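Local coordinates for Thiol:disulfide interchange protein DsbL (Escherichia coli, PDB 3C7M) that forms disulfide bonds in the periplasm by handing its own disulfide to other proteins, working with DsbI to introduce an essential one into AssT, at residues Met130-Ala133 with Asp134-Ala137. Residues are numbered along the deposited sequence; the frame is centred on the assembly and turned at random.
Sequences MSQA and DFEA
Ser131 OG accepts the backbone N-H of Asp134 at 3.1 Å and so caps the first turn of helix 132-139. Its chi1 of 70° sets OG between the backbone N and the carbonyl carbon, turned forward to the amide three residues on. Asp134 answers through a water: the water takes a hydrogen bond from Ser131 N and gives one to Asp134 OD2 at 2.6 Å. A carboxylate here, beside the amino end of a helix, probably also gains from the helix dipole.

Gln132, the first residue of the helix, reaches one turn on to Glu136. With CG anti to the backbone N and a bend at chi2 (67°), its amide swings over so that NE2 donates to Glu136 OE2 at 3.0 Å. The bond is nearly straight and lies in the amide plane, but NE2 comes to the anti side of OE2, well out of the carboxylate plane; the two planes are 74° apart. The same NE2 sits at the edge of the Phe135 ring, 3.8 Å from CD2.

On the buried side, Met130 SD packs 3.9 Å from Phe135 CB. The backbone bond from Phe135 N to Ser131 O begins the i to i+4 series. Both Met130 and Phe135 touch Val74 of helix 65-81, while Phe135 and Gln132 also lean on Ile121 and Leu125 of helix 117-128. This is a serine N-cap with aspartate at N3, resembling a capping box whose return bond runs through water, in the helical domain that DsbA-like proteins insert into the thioredoxin fold.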
ATOM      1  N   MET A 130      -7.048  -0.979 -17.698  1.00 11.96           N
ATOM      2  CA  MET A 130      -5.809  -0.685 -18.406  1.00 12.02           C
ATOM      3  C   MET A 130      -5.433  -1.853 -19.303  1.00 11.59           C
ATOM      4  O   MET A 130      -5.552  -3.019 -18.901  1.00 11.40           O
ATOM      5  CB  MET A 130      -4.663  -0.369 -17.426  1.00 11.80           C
ATOM      6  CG  MET A 130      -3.319  -0.112 -18.119  1.00 12.88           C
ATOM      7  SD  MET A 130      -1.985   0.360 -16.999  1.00 13.81           S
ATOM      8  CE  MET A 130      -2.234   2.123 -16.871  1.00 16.14           C
ATOM      9  N   SER A 131      -4.989  -1.537 -20.517  1.00 11.37           N
ATOM     10  CA  SER A 131      -4.524  -2.562 -21.445  1.00 11.34           C
ATOM     11  C   SER A 131      -3.143  -3.077 -21.062  1.00 11.20           C
ATOM     12  O   SER A 131      -2.334  -2.366 -20.447  1.00 10.84           O
ATOM     13  CB  SER A 131      -4.507  -2.040 -22.894  1.00 11.19           C
ATOM     14  OG  SER A 131      -3.488  -1.072 -23.089  1.00 12.79           O
ATOM     15  N   GLN A 132      -2.877  -4.325 -21.433  1.00 11.25           N
ATOM     16  CA  GLN A 132      -1.556  -4.919 -21.261  1.00 11.73           C
ATOM     17  C   GLN A 132      -0.473  -4.064 -21.913  1.00 11.84           C
ATOM     18  O   GLN A 132       0.562  -3.803 -21.306  1.00 11.39           O
ATOM     19  CB  GLN A 132      -1.528  -6.335 -21.836  1.00 12.16           C
ATOM     20  CG  GLN A 132      -0.229  -7.090 -21.561  1.00 13.57           C
ATOM     21  CD  GLN A 132      -0.015  -7.404 -20.088  0.50 14.88           C
ATOM     22  OE1 GLN A 132      -0.968  -7.616 -19.338  0.50 16.62           O
ATOM     23  NE2 GLN A 132       1.246  -7.447 -19.671  0.50 16.42           N
ATOM     24  N   ALA A 133      -0.725  -3.621 -23.146  1.00 12.28           N
ATOM     25  CA  ALA A 133       0.236  -2.788 -23.863  1.00 12.22           C
ATOM     26  C   ALA A 133       0.550  -1.499 -23.098  1.00 12.23           C
ATOM     27  O   ALA A 133       1.718  -1.124 -22.967  1.00 12.62           O
ATOM     28  CB  ALA A 133      -0.272  -2.472 -25.275  1.00 12.68           C
ATOM     29  N   ASP A 134      -0.484  -0.842 -22.574  1.00 12.23           N
ATOM     30  CA  ASP A 134      -0.284   0.399 -21.815  1.00 12.71           C
ATOM     31  C   ASP A 134       0.512   0.176 -20.533  1.00 12.36           C
ATOM     32  O   ASP A 134       1.388   0.975 -20.194  1.00 12.55           O
ATOM     33  CB  ASP A 134      -1.615   1.078 -21.503  1.00 13.24           C
ATOM     34  CG  ASP A 134      -2.205   1.793 -22.704  1.00 15.10           C
ATOM     35  OD1 ASP A 134      -1.598   1.755 -23.797  1.00 17.91           O
ATOM     36  OD2 ASP A 134      -3.273   2.407 -22.545  1.00 16.94           O
ATOM     37  N   PHE A 135       0.211  -0.916 -19.833  1.00 11.81           N
ATOM     38  CA  PHE A 135       0.960  -1.294 -18.637  1.00 11.62           C
ATOM     39  C   PHE A 135       2.445  -1.502 -18.952  1.00 12.27           C
ATOM     40  O   PHE A 135       3.323  -1.001 -18.240  1.00 12.37           O
ATOM     41  CB  PHE A 135       0.349  -2.558 -18.021  1.00 11.04           C
ATOM     42  CG  PHE A 135       1.244  -3.251 -17.035  1.00  9.77           C
ATOM     43  CD1 PHE A 135       1.478  -2.697 -15.778  1.00  9.62           C
ATOM     44  CD2 PHE A 135       1.860  -4.463 -17.360  1.00  9.76           C
ATOM     45  CE1 PHE A 135       2.311  -3.338 -14.857  1.00  9.34           C
ATOM     46  CE2 PHE A 135       2.696  -5.109 -16.446  1.00 10.52           C
ATOM     47  CZ  PHE A 135       2.919  -4.537 -15.190  1.00 10.20           C
ATOM     48  N   GLU A 136       2.730  -2.231 -20.026  1.00 12.61           N
ATOM     49  CA  GLU A 136       4.115  -2.529 -20.368  1.00 13.72           C
ATOM     50  C   GLU A 136       4.904  -1.257 -20.683  1.00 13.76           C
ATOM     51  O   GLU A 136       6.044  -1.102 -20.242  1.00 14.18           O
ATOM     52  CB  GLU A 136       4.184  -3.548 -21.505  1.00 13.96           C
ATOM     53  CG  GLU A 136       3.732  -4.935 -21.062  1.00 16.48           C
ATOM     54  CD  GLU A 136       3.618  -5.932 -22.203  1.00 20.14           C
ATOM     55  OE1 GLU A 136       3.901  -5.563 -23.367  1.00 23.12           O
ATOM     56  OE2 GLU A 136       3.237  -7.092 -21.932  1.00 20.92           O
ATOM     57  N   ALA A 137       4.274  -0.340 -21.412  1.00 13.95           N
ATOM     58  CA  ALA A 137       4.874   0.957 -21.717  1.00 14.23           C
ATOM     59  C   ALA A 137       5.126   1.772 -20.446  1.00 14.39           C
ATOM     60  O   ALA A 137       6.206   2.336 -20.273  1.00 14.68           O
ATOM     61  CB  ALA A 137       3.986   1.731 -22.685  1.00 14.39           C
TER
HETATM   62  O   HOH W   1      -5.283   1.283 -21.235  1.00 19.42           O